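PDB 4CN9: proximal thread matrix protein 1 from Mytilus galloprovincialis, which binds zinc and probably serves as a collagen-binding matrix protein of the mussel byssal thread, built on von Willebrand factor type A domains. Local coordinates for residues I255-D260 with T295-V300. Residues are numbered along the deposited sequence; the frame is centred on the assembly and turned at random.
Sequences IAFVFD and TQFAVV
I255 O takes two donors from the neighbouring strand: the amide of A298, with N to O 2.9 Å, and the weaker CA-H of F297, its CA 3.2 Å from that oxygen. The same pairing recurs up the ladder, where F257 O accepts V300 N in a nearly straight bond (174° at the hydrogen). In the other direction, I255 N, F257 N and F259 N donate to Q296 O, A298 O and V300 O. These five bonds define a parallel pair. With helix 272-285 between them in sequence, strands 253-260 and 295-302 form a beta-alpha-beta unit in the central sheet of the second von Willebrand factor type A domain, and M280 of that helix meets both F257 and F259. On this face the rings of F257 and F297 are almost parallel, 7° apart, but slid so far, with centroids 5.7 Å apart, that they barely overlap; contact is made by F257 CE2 and F297 CD1. CB of I255 lies 3.6 Å from F297 CD1, its side chain running alongside the ring, while CG1 reaches T295 CG2. F259 CG sits between backbone N and carbonyl carbon (chi1 69°), a turn that brings CE2 to 3.4 Å from V299 CG1; cutting this ring back to an alanine is likely to leave a gap beside that methyl and take from M280 one of its two aromatic neighbours. A256, A298, V258 and V300 occupy the opposite face, where V349 of helix 338-349 touches both alanines and V300.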
loop_
_atom_site.group_PDB
_atom_site.type_symbol
_atom_site.label_atom_id
_atom_site.label_comp_id
_atom_site.label_asym_id
_atom_site.label_seq_id
_atom_site.Cartn_x
_atom_site.Cartn_y
_atom_site.Cartn_z
ATOM N N ILE A 255 0.804 -6.513 -16.493
ATOM C CA ILE A 255 -0.277 -7.018 -15.655
ATOM C C ILE A 255 -0.461 -8.514 -15.826
ATOM O O ILE A 255 -0.766 -8.988 -16.926
ATOM C CB ILE A 255 -1.640 -6.396 -16.030
ATOM C CG1 ILE A 255 -1.562 -4.870 -16.143
ATOM C CG2 ILE A 255 -2.712 -6.797 -15.018
ATOM C CD1 ILE A 255 -1.448 -4.180 -14.852
ATOM N N ALA A 256 -0.335 -9.255 -14.736
ATOM C CA ALA A 256 -0.566 -10.691 -14.786
ATOM C C ALA A 256 -1.831 -11.113 -14.051
ATOM O O ALA A 256 -1.988 -10.848 -12.850
ATOM C CB ALA A 256 0.651 -11.433 -14.245
ATOM N N PHE A 257 -2.741 -11.766 -14.780
ATOM C CA PHE A 257 -3.871 -12.443 -14.154
ATOM C C PHE A 257 -3.394 -13.804 -13.690
ATOM O O PHE A 257 -2.872 -14.584 -14.477
ATOM C CB PHE A 257 -5.020 -12.654 -15.132
ATOM C CG PHE A 257 -5.677 -11.384 -15.581
ATOM C CD1 PHE A 257 -6.466 -10.664 -14.715
ATOM C CD2 PHE A 257 -5.514 -10.932 -16.879
ATOM C CE1 PHE A 257 -7.076 -9.491 -15.135
ATOM C CE2 PHE A 257 -6.128 -9.767 -17.312
ATOM C CZ PHE A 257 -6.907 -9.045 -16.436
ATOM N N VAL A 258 -3.572 -14.079 -12.412
ATOM C CA VAL A 258 -3.205 -15.365 -11.854
ATOM C C VAL A 258 -4.492 -15.945 -11.318
ATOM O O VAL A 258 -4.977 -15.518 -10.260
ATOM C CB VAL A 258 -2.189 -15.207 -10.726
ATOM C CG1 VAL A 258 -1.842 -16.561 -10.123
ATOM C CG2 VAL A 258 -0.930 -14.494 -11.248
ATOM N N PHE A 259 -5.083 -16.871 -12.061
ATOM C CA PHE A 259 -6.409 -17.336 -11.688
ATOM C C PHE A 259 -6.663 -18.842 -11.632
ATOM O O PHE A 259 -6.022 -19.649 -12.302
ATOM C CB PHE A 259 -7.482 -16.646 -12.518
ATOM C CG PHE A 259 -7.518 -17.022 -13.957
ATOM C CD1 PHE A 259 -8.302 -18.091 -14.394
ATOM C CD2 PHE A 259 -6.856 -16.253 -14.908
ATOM C CE1 PHE A 259 -8.369 -18.421 -15.745
ATOM C CE2 PHE A 259 -6.921 -16.573 -16.261
ATOM C CZ PHE A 259 -7.679 -17.657 -16.683
ATOM N N ASP A 260 -7.628 -19.148 -10.771
ATOM C CA ASP A 260 -8.099 -20.469 -10.430
ATOM C C ASP A 260 -8.696 -21.136 -11.660
ATOM O O ASP A 260 -9.563 -20.567 -12.325
ATOM C CB ASP A 260 -9.155 -20.271 -9.338
ATOM C CG ASP A 260 -9.715 -21.552 -8.780
ATOM O OD1 ASP A 260 -9.448 -22.656 -9.304
ATOM O OD2 ASP A 260 -10.458 -21.423 -7.774
ATOM N N THR A 295 0.233 -1.232 -22.191
ATOM C CA THR A 295 -0.007 -2.245 -21.177
ATOM C C THR A 295 0.151 -3.633 -21.768
ATOM O O THR A 295 -0.429 -3.970 -22.811
ATOM C CB THR A 295 -1.414 -2.095 -20.613
ATOM O OG1 THR A 295 -1.641 -0.715 -20.317
ATOM C CG2 THR A 295 -1.595 -2.955 -19.347
ATOM N N GLN A 296 0.951 -4.444 -21.098
ATOM C CA GLN A 296 1.129 -5.828 -21.502
ATOM C C GLN A 296 0.423 -6.699 -20.484
ATOM O O GLN A 296 0.367 -6.353 -19.304
ATOM C CB GLN A 296 2.610 -6.147 -21.573
ATOM C CG GLN A 296 3.289 -5.471 -22.741
ATOM C CD GLN A 296 4.705 -5.943 -22.967
ATOM O OE1 GLN A 296 5.088 -6.238 -24.099
ATOM N NE2 GLN A 296 5.491 -6.016 -21.902
ATOM N N PHE A 297 -0.146 -7.803 -20.956
ATOM C CA PHE A 297 -0.874 -8.726 -20.098
ATOM C C PHE A 297 -0.297 -10.141 -20.172
ATOM O O PHE A 297 0.256 -10.533 -21.182
ATOM C CB PHE A 297 -2.348 -8.770 -20.516
ATOM C CG PHE A 297 -3.143 -7.585 -20.052
ATOM C CD1 PHE A 297 -3.688 -7.557 -18.788
ATOM C CD2 PHE A 297 -3.342 -6.503 -20.883
ATOM C CE1 PHE A 297 -4.430 -6.465 -18.349
ATOM C CE2 PHE A 297 -4.083 -5.413 -20.452
ATOM C CZ PHE A 297 -4.611 -5.388 -19.188
ATOM N N ALA A 298 -0.443 -10.901 -19.094
ATOM C CA ALA A 298 -0.057 -12.308 -19.068
ATOM C C ALA A 298 -1.114 -13.070 -18.263
ATOM O O ALA A 298 -1.827 -12.475 -17.444
ATOM C CB ALA A 298 1.318 -12.461 -18.420
ATOM N N VAL A 299 -1.223 -14.370 -18.506
ATOM C CA VAL A 299 -2.105 -15.232 -17.722
ATOM C C VAL A 299 -1.363 -16.460 -17.185
ATOM O O VAL A 299 -0.663 -17.174 -17.931
ATOM C CB VAL A 299 -3.321 -15.704 -18.549
ATOM C CG1 VAL A 299 -3.996 -16.909 -17.886
ATOM C CG2 VAL A 299 -4.306 -14.565 -18.741
ATOM N N VAL A 300 -1.533 -16.685 -15.880
ATOM C CA VAL A 300 -1.113 -17.908 -15.201
ATOM C C VAL A 300 -2.366 -18.497 -14.577
ATOM O O VAL A 300 -3.157 -17.776 -13.996
ATOM C CB VAL A 300 -0.101 -17.608 -14.081
ATOM C CG1 VAL A 300 0.239 -18.861 -13.274
ATOM C CG2 VAL A 300 1.171 -17.010 -14.660
#